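Local atomic coordinates of putative extracellular solute-binding protein (Bordetella bronchiseptica, PDB entry 4P56), a protein that binds (R)-mandelate and probably serves as the periplasmic solute receptor of a TRAP-type transporter. Residues Q100-A105 with D123-Y128; F104-F109 with S235-V240. All blocks are in the same frame, centred on the assembly; numbering follows the deposited sequence.

Overall arrangement
Contacts 1 and 2 start from one piece of chain, the loop between strand 87-91 and helix 114-129, and share Phe104 and Ala105; their centres lie about 9 Å apart. All touching residues of both are buried. Contact 1, its centre about 13 Å from the chain centre, sets the 3-10 turn 100-105 against helix 114-129 through apolar and aromatic groups. Contact 2, about 6 Å from that centre, lays residues 104-109 against the start of strand 237-242. The two meet where Thr102 CB lies 3.6 Å from Thr237 OG1. Contact 1 is apolar between its segments; contact 2 is also largely packing but adds a backbone hydrogen bond and, beside it, Asp236 and His238 of the mandelate pocket.

Contact 1: residues Q100-A105 with D123-Y128; sequences QLTKFA and DTYEKY
Phe104 and Thr124 meet where a 3-10 turn, residues 100-105, packs on helix 114-129 of this family 7 solute-binding fold. The Phe104 side chain comes from the opposite direction to that of Thr124, and the far end of its ring meets Thr124 obliquely: Phe104 CE2 lies 3.5 Å from Thr124 CG2, and CZ is 3.6 Å from the same methyl. With CG between the backbone N and the carbonyl carbon (chi1 72°), the Phe104 ring reaches across to the helix, while Ala105 CB sits 3.7 Å above one of its faces, toward the rim. Phe332 of helix 325-340 also meets this ring edge-to-face, so the ring packs against a second helix as well. Thr124 OG1 bonds to Ala120 O within its own helix, while CG2, anti to the backbone N, meets the ring.

Tyr125 supplies the second half. Its ring extends from the helix to the turn, crossing Thr102 obliquely, with CG anti to the backbone N (chi1 -155°), and its hydroxyl is hydrogen-bonded to Glu134, whose other carboxylate oxygen takes Leu101 N; one acid thus ties both segments. Phe104 CE1 approaches the Tyr125 ring at its edge, 4.5 Å from CD2. Thr102 OG1 bonds to Phe99 O, and its methyl CG2 lies 3.8 Å from Tyr125 CE2.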
# COMPACT_ATOMS: atom_id res chain seq x y z
N GLN A 100 6.38 -9.58 7.04
CA GLN A 100 5.58 -9.58 8.26
C GLN A 100 5.83 -8.34 9.10
O GLN A 100 4.91 -7.88 9.80
CB GLN A 100 5.89 -10.80 9.13
CG GLN A 100 5.79 -12.13 8.43
CD GLN A 100 6.28 -13.28 9.32
OE1 GLN A 100 5.99 -13.33 10.53
NE2 GLN A 100 7.03 -14.21 8.72
N LEU A 101 7.05 -7.80 9.05
CA LEU A 101 7.36 -6.65 9.87
C LEU A 101 6.64 -5.36 9.42
O LEU A 101 6.60 -4.41 10.17
CB LEU A 101 8.89 -6.37 9.94
CG LEU A 101 9.71 -7.49 10.60
CD1 LEU A 101 11.21 -7.15 10.66
CD2 LEU A 101 9.18 -7.74 11.99
N THR A 102 6.12 -5.30 8.20
CA THR A 102 5.43 -4.09 7.76
C THR A 102 4.03 -3.93 8.35
O THR A 102 3.43 -2.87 8.23
CB THR A 102 5.31 -4.02 6.22
OG1 THR A 102 4.45 -5.07 5.76
CG2 THR A 102 6.69 -4.12 5.58
N LYS A 103 3.51 -4.97 8.98
CA LYS A 103 2.12 -5.00 9.38
C LYS A 103 1.75 -4.00 10.51
O LYS A 103 0.59 -3.69 10.68
CB LYS A 103 1.69 -6.42 9.72
CG LYS A 103 1.49 -7.29 8.45
CD LYS A 103 0.96 -8.69 8.77
CE LYS A 103 0.72 -9.49 7.48
NZ LYS A 103 0.05 -10.81 7.74
N PHE A 104 2.74 -3.52 11.27
CA PHE A 104 2.46 -2.51 12.31
C PHE A 104 1.81 -1.27 11.70
O PHE A 104 1.06 -0.56 12.38
CB PHE A 104 3.76 -2.08 13.01
CG PHE A 104 4.64 -1.24 12.15
CD1 PHE A 104 5.55 -1.82 11.28
CD2 PHE A 104 4.55 0.14 12.17
CE1 PHE A 104 6.36 -1.08 10.48
CE2 PHE A 104 5.38 0.93 11.35
CZ PHE A 104 6.27 0.32 10.48
N ALA A 105 2.09 -0.99 10.43
CA ALA A 105 1.72 0.30 9.82
C ALA A 105 0.33 0.30 9.20
O ALA A 105 -0.13 1.35 8.75
CB ALA A 105 2.73 0.70 8.76
N ASP A 123 9.55 6.14 8.50
CA ASP A 123 10.43 6.60 9.57
C ASP A 123 10.64 5.43 10.55
O ASP A 123 11.74 5.21 11.04
CB ASP A 123 9.86 7.83 10.29
CG ASP A 123 10.06 9.14 9.50
OD1 ASP A 123 10.84 9.15 8.53
OD2 ASP A 123 9.44 10.17 9.86
N THR A 124 9.58 4.67 10.80
CA THR A 124 9.66 3.58 11.78
C THR A 124 10.53 2.45 11.21
O THR A 124 11.41 1.92 11.90
CB THR A 124 8.25 3.07 12.11
OG1 THR A 124 7.47 4.13 12.72
CG2 THR A 124 8.31 1.87 13.05
N TYR A 125 10.26 2.10 9.95
CA TYR A 125 10.97 1.02 9.25
C TYR A 125 12.47 1.32 9.17
O TYR A 125 13.30 0.49 9.47
CB TYR A 125 10.38 0.77 7.83
CG TYR A 125 10.63 -0.66 7.33
CD1 TYR A 125 11.79 -0.99 6.69
CD2 TYR A 125 9.71 -1.67 7.60
CE1 TYR A 125 12.03 -2.31 6.26
CE2 TYR A 125 9.95 -2.98 7.19
CZ TYR A 125 11.12 -3.29 6.52
OH TYR A 125 11.36 -4.60 6.12
N GLU A 126 12.78 2.54 8.76
CA GLU A 126 14.16 2.98 8.67
C GLU A 126 14.87 2.92 10.03
O GLU A 126 15.98 2.44 10.13
CB GLU A 126 14.17 4.41 8.15
CG GLU A 126 15.52 5.06 8.26
CD GLU A 126 15.52 6.47 7.73
OE1 GLU A 126 14.85 7.35 8.35
OE2 GLU A 126 16.17 6.67 6.70
N LYS A 127 14.23 3.44 11.08
CA LYS A 127 14.87 3.50 12.39
C LYS A 127 15.02 2.13 13.07
O LYS A 127 16.01 1.88 13.73
CB LYS A 127 14.09 4.44 13.32
CG LYS A 127 14.65 4.49 14.76
CD LYS A 127 14.08 5.68 15.47
CE LYS A 127 14.75 5.97 16.80
NZ LYS A 127 14.06 7.15 17.41
N TYR A 128 14.05 1.24 12.91
CA TYR A 128 14.01 0.04 13.75
C TYR A 128 14.11 -1.29 12.99
O TYR A 128 14.47 -2.31 13.58
CB TYR A 128 12.73 -0.01 14.60
CG TYR A 128 12.57 1.11 15.61
CD1 TYR A 128 13.17 1.03 16.86
CD2 TYR A 128 11.81 2.23 15.33
CE1 TYR A 128 13.04 2.03 17.77
CE2 TYR A 128 11.67 3.25 16.25
CZ TYR A 128 12.29 3.14 17.47
OH TYR A 128 12.14 4.16 18.39

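Contact 2: residues F104-F109 with S235-V240; sequences FAVLPF and SDTHAV. With RMN ((R)-mandelic acid), chain D.
The imidazole of His238 meets (R)-mandelate at its edge, near the ring plane, with NE2 3.8 Å from ligand C2. Asp236 OD2 also lies in that plane and takes a weak, bent hydrogen bond from His238 NE2 (3.3 Å, 123°). Tyr144 meets the His238 ring at about 65°, and Tyr144 OH is hydrogen-bonded to ND1, which with the weak NE2 bond probably limits the ring's rotation. Pro108 CB lies over the centre of one face of the Phe109 ring, 3.8 Å above its plane.

Between the segments, Val106 bears on the backbone of Ser235: Val106 CB is 3.2 Å from Ser235 O, and CG1, anti to the carbonyl carbon (chi1 -63°), reaches Thr237 CG2 at 3.8 Å. Ala105 CB adds a looser touch on the methyl of Thr237; the OG1 of that residue is hydrogen-bonded to His92 ND1. Ser235 N donates to Val106 O over 3.3 Å.

The Asp236 side chain starts away from the loop, and its OD2 accepts the mandelate hydroxyl O8 at 2.8 Å. Tyr94 and Arg170 bind the ligand too. The run 235-238 thus divides its work: Ser235 and Thr237 pack on the loop, while Asp236 bonds the ligand hydroxyl through an OD2 also held by Ser91 and, weakly, His238; this probably orients the carboxylate for the solute.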
# COMPACT_ATOMS: atom_id res chain seq x y z
N PHE A 104 2.74 -3.52 11.27
CA PHE A 104 2.46 -2.51 12.31
C PHE A 104 1.81 -1.27 11.70
O PHE A 104 1.06 -0.56 12.38
CB PHE A 104 3.76 -2.08 13.01
CG PHE A 104 4.64 -1.24 12.15
CD1 PHE A 104 5.55 -1.82 11.28
CD2 PHE A 104 4.55 0.14 12.17
CE1 PHE A 104 6.36 -1.08 10.48
CE2 PHE A 104 5.38 0.93 11.35
CZ PHE A 104 6.27 0.32 10.48
N ALA A 105 2.09 -0.99 10.43
CA ALA A 105 1.72 0.30 9.82
C ALA A 105 0.33 0.30 9.20
O ALA A 105 -0.13 1.35 8.75
CB ALA A 105 2.73 0.70 8.76
N VAL A 106 -0.32 -0.85 9.19
CA VAL A 106 -1.53 -1.04 8.39
C VAL A 106 -2.67 -1.69 9.18
O VAL A 106 -3.65 -2.17 8.59
CB VAL A 106 -1.25 -1.84 7.10
CG1 VAL A 106 -0.31 -1.09 6.23
CG2 VAL A 106 -0.69 -3.25 7.40
N LEU A 107 -2.57 -1.67 10.50
CA LEU A 107 -3.59 -2.28 11.34
C LEU A 107 -4.92 -1.54 11.20
O LEU A 107 -4.96 -0.39 10.78
CB LEU A 107 -3.13 -2.29 12.79
CG LEU A 107 -1.95 -3.25 13.08
CD1 LEU A 107 -1.24 -2.86 14.36
CD2 LEU A 107 -2.45 -4.68 13.19
N PRO A 108 -6.02 -2.20 11.54
CA PRO A 108 -7.31 -1.48 11.47
C PRO A 108 -7.33 -0.21 12.34
O PRO A 108 -6.78 -0.22 13.44
CB PRO A 108 -8.31 -2.50 11.99
CG PRO A 108 -7.69 -3.84 11.66
CD PRO A 108 -6.20 -3.62 11.87
N PHE A 109 -7.95 0.84 11.82
CA PHE A 109 -8.33 2.05 12.59
C PHE A 109 -7.17 2.88 13.10
O PHE A 109 -7.22 3.41 14.21
CB PHE A 109 -9.18 1.66 13.81
CG PHE A 109 -10.24 0.66 13.52
CD1 PHE A 109 -10.95 0.70 12.34
CD2 PHE A 109 -10.49 -0.36 14.42
CE1 PHE A 109 -11.93 -0.26 12.08
CE2 PHE A 109 -11.44 -1.30 14.17
CZ PHE A 109 -12.16 -1.26 13.00
N SER A 235 -4.80 -1.04 5.74
CA SER A 235 -4.11 -0.35 4.66
C SER A 235 -3.06 -1.31 4.10
O SER A 235 -3.03 -2.48 4.48
CB SER A 235 -3.51 0.96 5.17
OG SER A 235 -2.88 1.65 4.11
N ASP A 236 -2.21 -0.83 3.21
CA ASP A 236 -1.18 -1.66 2.57
C ASP A 236 0.02 -0.75 2.35
O ASP A 236 -0.14 0.48 2.22
CB ASP A 236 -1.67 -2.20 1.22
CG ASP A 236 -0.62 -3.06 0.51
OD1 ASP A 236 0.22 -3.74 1.19
OD2 ASP A 236 -0.62 -3.04 -0.74
N THR A 237 1.21 -1.34 2.37
CA THR A 237 2.44 -0.57 2.16
C THR A 237 3.08 -1.09 0.90
O THR A 237 2.95 -2.26 0.59
CB THR A 237 3.41 -0.68 3.36
OG1 THR A 237 3.59 -2.05 3.75
CG2 THR A 237 2.86 0.10 4.59
N HIS A 238 3.75 -0.20 0.18
CA HIS A 238 4.56 -0.60 -0.94
C HIS A 238 6.00 -0.20 -0.69
O HIS A 238 6.27 0.73 0.08
CB HIS A 238 4.09 0.12 -2.21
CG HIS A 238 2.73 -0.28 -2.68
ND1 HIS A 238 2.14 0.30 -3.78
CD2 HIS A 238 1.83 -1.17 -2.19
CE1 HIS A 238 0.94 -0.23 -3.96
NE2 HIS A 238 0.73 -1.12 -3.01
N ALA A 239 6.92 -0.86 -1.36
CA ALA A 239 8.33 -0.48 -1.30
C ALA A 239 8.81 -0.01 -2.67
O ALA A 239 8.46 -0.60 -3.67
CB ALA A 239 9.18 -1.67 -0.83
N VAL A 240 9.64 1.04 -2.70
CA VAL A 240 10.34 1.37 -3.93
C VAL A 240 11.79 0.83 -3.81
O VAL A 240 12.50 1.12 -2.83
CB VAL A 240 10.32 2.88 -4.17
CG1 VAL A 240 11.17 3.22 -5.39
CG2 VAL A 240 8.89 3.35 -4.37
C1 RMN D . -3.20 -1.92 -4.02
C2 RMN D . -2.33 -1.78 -5.10
C3 RMN D . -2.50 -0.74 -6.00
C4 RMN D . -3.56 0.14 -5.87
C5 RMN D . -4.43 -0.00 -4.80
C6 RMN D . -4.25 -1.03 -3.88
C7 RMN D . -3.03 -3.05 -3.05
C10 RMN D . -4.09 -4.07 -3.31
O8 RMN D . -3.19 -2.67 -1.74
O11 RMN D . -5.23 -4.02 -2.73
O12 RMN D . -3.88 -4.98 -4.17